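Local coordinates for selenium-binding protein (Sulfolobus tokodaii, PDB 2ECE) that is of unknown function but belongs to the selenium-binding protein family, and so may bind selenium, at residues 149-154 with 166-171. Residues are numbered along the deposited sequence; the frame is centred on the assembly and turned at random.
Sequences AIYISA and ILMLDH
The imidazole of His171, past the end of its own strand, turns back over the backbone of Ala149, whose carbonyl carbon lies above one ring face toward the rim. CD2 comes to 3.4 Å from Ala149 CA, ND1 borders Ile150 CG1, and NE2 donates its hydrogen bond elsewhere, to the carbonyl of Gly146. Replacing His171 by an alanine is likely to leave that carbonyl without its imidazole partner and uncover the Ala149 backbone. On the same face of the sheet as Tyr151, Met168 runs alongside the phenol: its CG sits over the ring at 4.0 Å from the centroid, SD stands obliquely at 4.7 Å in a Met-aromatic contact, and the bend at chi3 (78°) carries CE round to Tyr151 OH and Ala149 CB. That hydroxyl is hydrogen-bonded to Asp148, while Ile166 CG2 meets the ring at its CD2 edge. Strands 150-154 and 165-169 form an antiparallel hairpin, the two middle strands of a four-stranded blade in this beta-propeller. Two hydrogen-bonded pairs, Ile150 with Leu169 and Ile152 with Leu167, each close a ring of two N-H...O bonds; the shortest, Leu169 N to Ile150 O at 2.7 Å, lies in the carbonyl plane. Between them, Leu167 O also receives the CA-H of Tyr151. The other face is aliphatic: Ile150 CB packs on Leu169 CB at 3.9 Å, and Ile152 CD1 reaches diagonally to Leu169 CD1. With its CG between backbone N and carbonyl carbon (chi1 65°), Leu167 leans CD2 over Ile152 O, 3.5 Å away. Ile99 of strand 97-101 covers Ile150, Ile152 and Leu169.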
ATOM      1  N   ALA A 149      -6.209  -2.701  18.747  1.00 23.30           N
ATOM      2  CA  ALA A 149      -5.995  -4.006  18.120  1.00 22.42           C
ATOM      3  C   ALA A 149      -5.286  -3.868  16.777  1.00 21.50           C
ATOM      4  O   ALA A 149      -4.904  -2.771  16.382  1.00 21.61           O
ATOM      5  CB  ALA A 149      -7.339  -4.720  17.928  1.00 22.65           C
ATOM      6  N   ILE A 150      -5.105  -4.990  16.090  1.00 20.62           N
ATOM      7  CA  ILE A 150      -4.465  -4.992  14.782  1.00 20.81           C
ATOM      8  C   ILE A 150      -5.602  -5.183  13.786  1.00 19.84           C
ATOM      9  O   ILE A 150      -6.402  -6.106  13.928  1.00 22.24           O
ATOM     10  CB  ILE A 150      -3.452  -6.150  14.655  1.00 20.42           C
ATOM     11  CG1 ILE A 150      -2.335  -5.979  15.688  1.00 20.96           C
ATOM     12  CG2 ILE A 150      -2.866  -6.177  13.252  1.00 19.72           C
ATOM     13  CD1 ILE A 150      -1.485  -7.221  15.848  1.00 21.09           C
ATOM     14  N   TYR A 151      -5.682  -4.306  12.793  1.00 18.81           N
ATOM     15  CA  TYR A 151      -6.747  -4.362  11.799  1.00 18.57           C
ATOM     16  C   TYR A 151      -6.221  -4.802  10.439  1.00 17.95           C
ATOM     17  O   TYR A 151      -5.177  -4.332   9.991  1.00 15.24           O
ATOM     18  CB  TYR A 151      -7.407  -2.983  11.651  1.00 18.90           C
ATOM     19  CG  TYR A 151      -8.118  -2.469  12.883  1.00 20.55           C
ATOM     20  CD1 TYR A 151      -7.428  -2.235  14.076  1.00 20.85           C
ATOM     21  CD2 TYR A 151      -9.483  -2.179  12.843  1.00 20.82           C
ATOM     22  CE1 TYR A 151      -8.086  -1.722  15.198  1.00 22.99           C
ATOM     23  CE2 TYR A 151     -10.149  -1.669  13.951  1.00 23.04           C
ATOM     24  CZ  TYR A 151      -9.447  -1.440  15.126  1.00 25.07           C
ATOM     25  OH  TYR A 151     -10.107  -0.926  16.221  1.00 27.70           O
ATOM     26  N   ILE A 152      -6.967  -5.682   9.776  1.00 16.64           N
ATOM     27  CA  ILE A 152      -6.570  -6.195   8.471  1.00 16.95           C
ATOM     28  C   ILE A 152      -7.763  -6.234   7.533  1.00 17.26           C
ATOM     29  O   ILE A 152      -8.800  -6.790   7.874  1.00 18.12           O
ATOM     30  CB  ILE A 152      -6.001  -7.632   8.584  1.00 16.98           C
ATOM     31  CG1 ILE A 152      -4.876  -7.665   9.628  1.00 17.08           C
ATOM     32  CG2 ILE A 152      -5.488  -8.094   7.227  1.00 14.93           C
ATOM     33  CD1 ILE A 152      -4.330  -9.048   9.904  1.00 17.32           C
ATOM     34  N   SER A 153      -7.620  -5.650   6.348  1.00 18.06           N
ATOM     35  CA  SER A 153      -8.718  -5.659   5.393  1.00 17.80           C
ATOM     36  C   SER A 153      -8.697  -6.951   4.576  1.00 18.89           C
ATOM     37  O   SER A 153      -7.659  -7.603   4.451  1.00 17.96           O
ATOM     38  CB  SER A 153      -8.625  -4.447   4.464  1.00 17.60           C
ATOM     39  OG  SER A 153      -7.464  -4.515   3.657  1.00 14.12           O
ATOM     40  N   ALA A 154      -9.853  -7.321   4.033  1.00 18.03           N
ATOM     41  CA  ALA A 154      -9.976  -8.535   3.231  1.00 18.20           C
ATOM     42  C   ALA A 154     -10.877  -8.262   2.027  1.00 17.64           C
ATOM     43  O   ALA A 154     -11.889  -7.574   2.142  1.00 17.81           O
ATOM     44  CB  ALA A 154     -10.545  -9.678   4.087  1.00 17.79           C
ATOM     45  N   ILE A 166     -13.111  -5.654   7.097  1.00 19.41           N
ATOM     46  CA  ILE A 166     -11.978  -5.556   8.001  1.00 19.55           C
ATOM     47  C   ILE A 166     -12.129  -6.463   9.217  1.00 20.19           C
ATOM     48  O   ILE A 166     -13.176  -6.478   9.869  1.00 19.51           O
ATOM     49  CB  ILE A 166     -11.816  -4.097   8.494  1.00 19.34           C
ATOM     50  CG1 ILE A 166     -11.641  -3.168   7.288  1.00 19.22           C
ATOM     51  CG2 ILE A 166     -10.645  -3.990   9.463  1.00 18.66           C
ATOM     52  CD1 ILE A 166     -11.883  -1.696   7.599  1.00 18.84           C
ATOM     53  N   LEU A 167     -11.081  -7.224   9.513  1.00 19.86           N
ATOM     54  CA  LEU A 167     -11.093  -8.099  10.679  1.00 20.72           C
ATOM     55  C   LEU A 167     -10.060  -7.556  11.650  1.00 21.07           C
ATOM     56  O   LEU A 167      -9.227  -6.723  11.283  1.00 19.84           O
ATOM     57  CB  LEU A 167     -10.735  -9.540  10.305  1.00 21.42           C
ATOM     58  CG  LEU A 167      -9.326  -9.798   9.773  1.00 21.91           C
ATOM     59  CD1 LEU A 167      -8.658 -10.890  10.593  1.00 22.60           C
ATOM     60  CD2 LEU A 167      -9.407 -10.199   8.313  1.00 24.37           C
ATOM     61  N   MET A 168     -10.111  -8.035  12.886  1.00 21.43           N
ATOM     62  CA  MET A 168      -9.187  -7.588  13.913  1.00 22.52           C
ATOM     63  C   MET A 168      -8.444  -8.763  14.528  1.00 23.87           C
ATOM     64  O   MET A 168      -8.955  -9.888  14.561  1.00 24.31           O
ATOM     65  CB  MET A 168      -9.954  -6.841  15.002  1.00 22.99           C
ATOM     66  CG  MET A 168     -10.574  -5.531  14.535  1.00 24.33           C
ATOM     67  SD  MET A 168     -11.927  -5.028  15.598  1.00 24.98           S
ATOM     68  CE  MET A 168     -11.053  -4.358  17.016  1.00 23.37           C
ATOM     69  N   LEU A 169      -7.226  -8.494  14.986  1.00 25.06           N
ATOM     70  CA  LEU A 169      -6.395  -9.504  15.637  1.00 26.25           C
ATOM     71  C   LEU A 169      -6.067  -8.951  17.011  1.00 27.41           C
ATOM     72  O   LEU A 169      -5.827  -7.747  17.164  1.00 25.80           O
ATOM     73  CB  LEU A 169      -5.069  -9.723  14.911  1.00 26.54           C
ATOM     74  CG  LEU A 169      -4.915 -10.326  13.521  1.00 28.48           C
ATOM     75  CD1 LEU A 169      -3.418 -10.599  13.323  1.00 27.95           C
ATOM     76  CD2 LEU A 169      -5.713 -11.611  13.378  1.00 27.07           C
ATOM     77  N   ASP A 170      -6.039  -9.834  18.001  1.00 27.39           N
ATOM     78  CA  ASP A 170      -5.735  -9.443  19.365  1.00 26.96           C
ATOM     79  C   ASP A 170      -4.277  -8.985  19.480  1.00 26.65           C
ATOM     80  O   ASP A 170      -3.377  -9.643  18.956  1.00 25.27           O
ATOM     81  CB  ASP A 170      -5.971 -10.633  20.285  1.00 29.67           C
ATOM     82  CG  ASP A 170      -5.860 -10.263  21.731  1.00 31.13           C
ATOM     83  OD1 ASP A 170      -6.892  -9.880  22.323  1.00 34.84           O
ATOM     84  OD2 ASP A 170      -4.735 -10.341  22.267  1.00 32.58           O
ATOM     85  N   HIS A 171      -4.051  -7.869  20.172  1.00 27.08           N
ATOM     86  CA  HIS A 171      -2.702  -7.315  20.351  1.00 29.30           C
ATOM     87  C   HIS A 171      -1.726  -8.230  21.084  1.00 31.43           C
ATOM     88  O   HIS A 171      -0.510  -8.102  20.921  1.00 31.08           O
ATOM     89  CB  HIS A 171      -2.754  -6.002  21.137  1.00 29.75           C
ATOM     90  CG  HIS A 171      -2.707  -4.773  20.285  1.00 29.01           C
ATOM     91  ND1 HIS A 171      -1.793  -4.606  19.268  1.00 29.17           N
ATOM     92  CD2 HIS A 171      -3.426  -3.628  20.339  1.00 28.05           C
ATOM     93  CE1 HIS A 171      -1.952  -3.409  18.729  1.00 29.54           C
ATOM     94  NE2 HIS A 171      -2.937  -2.795  19.362  1.00 28.59           N
TER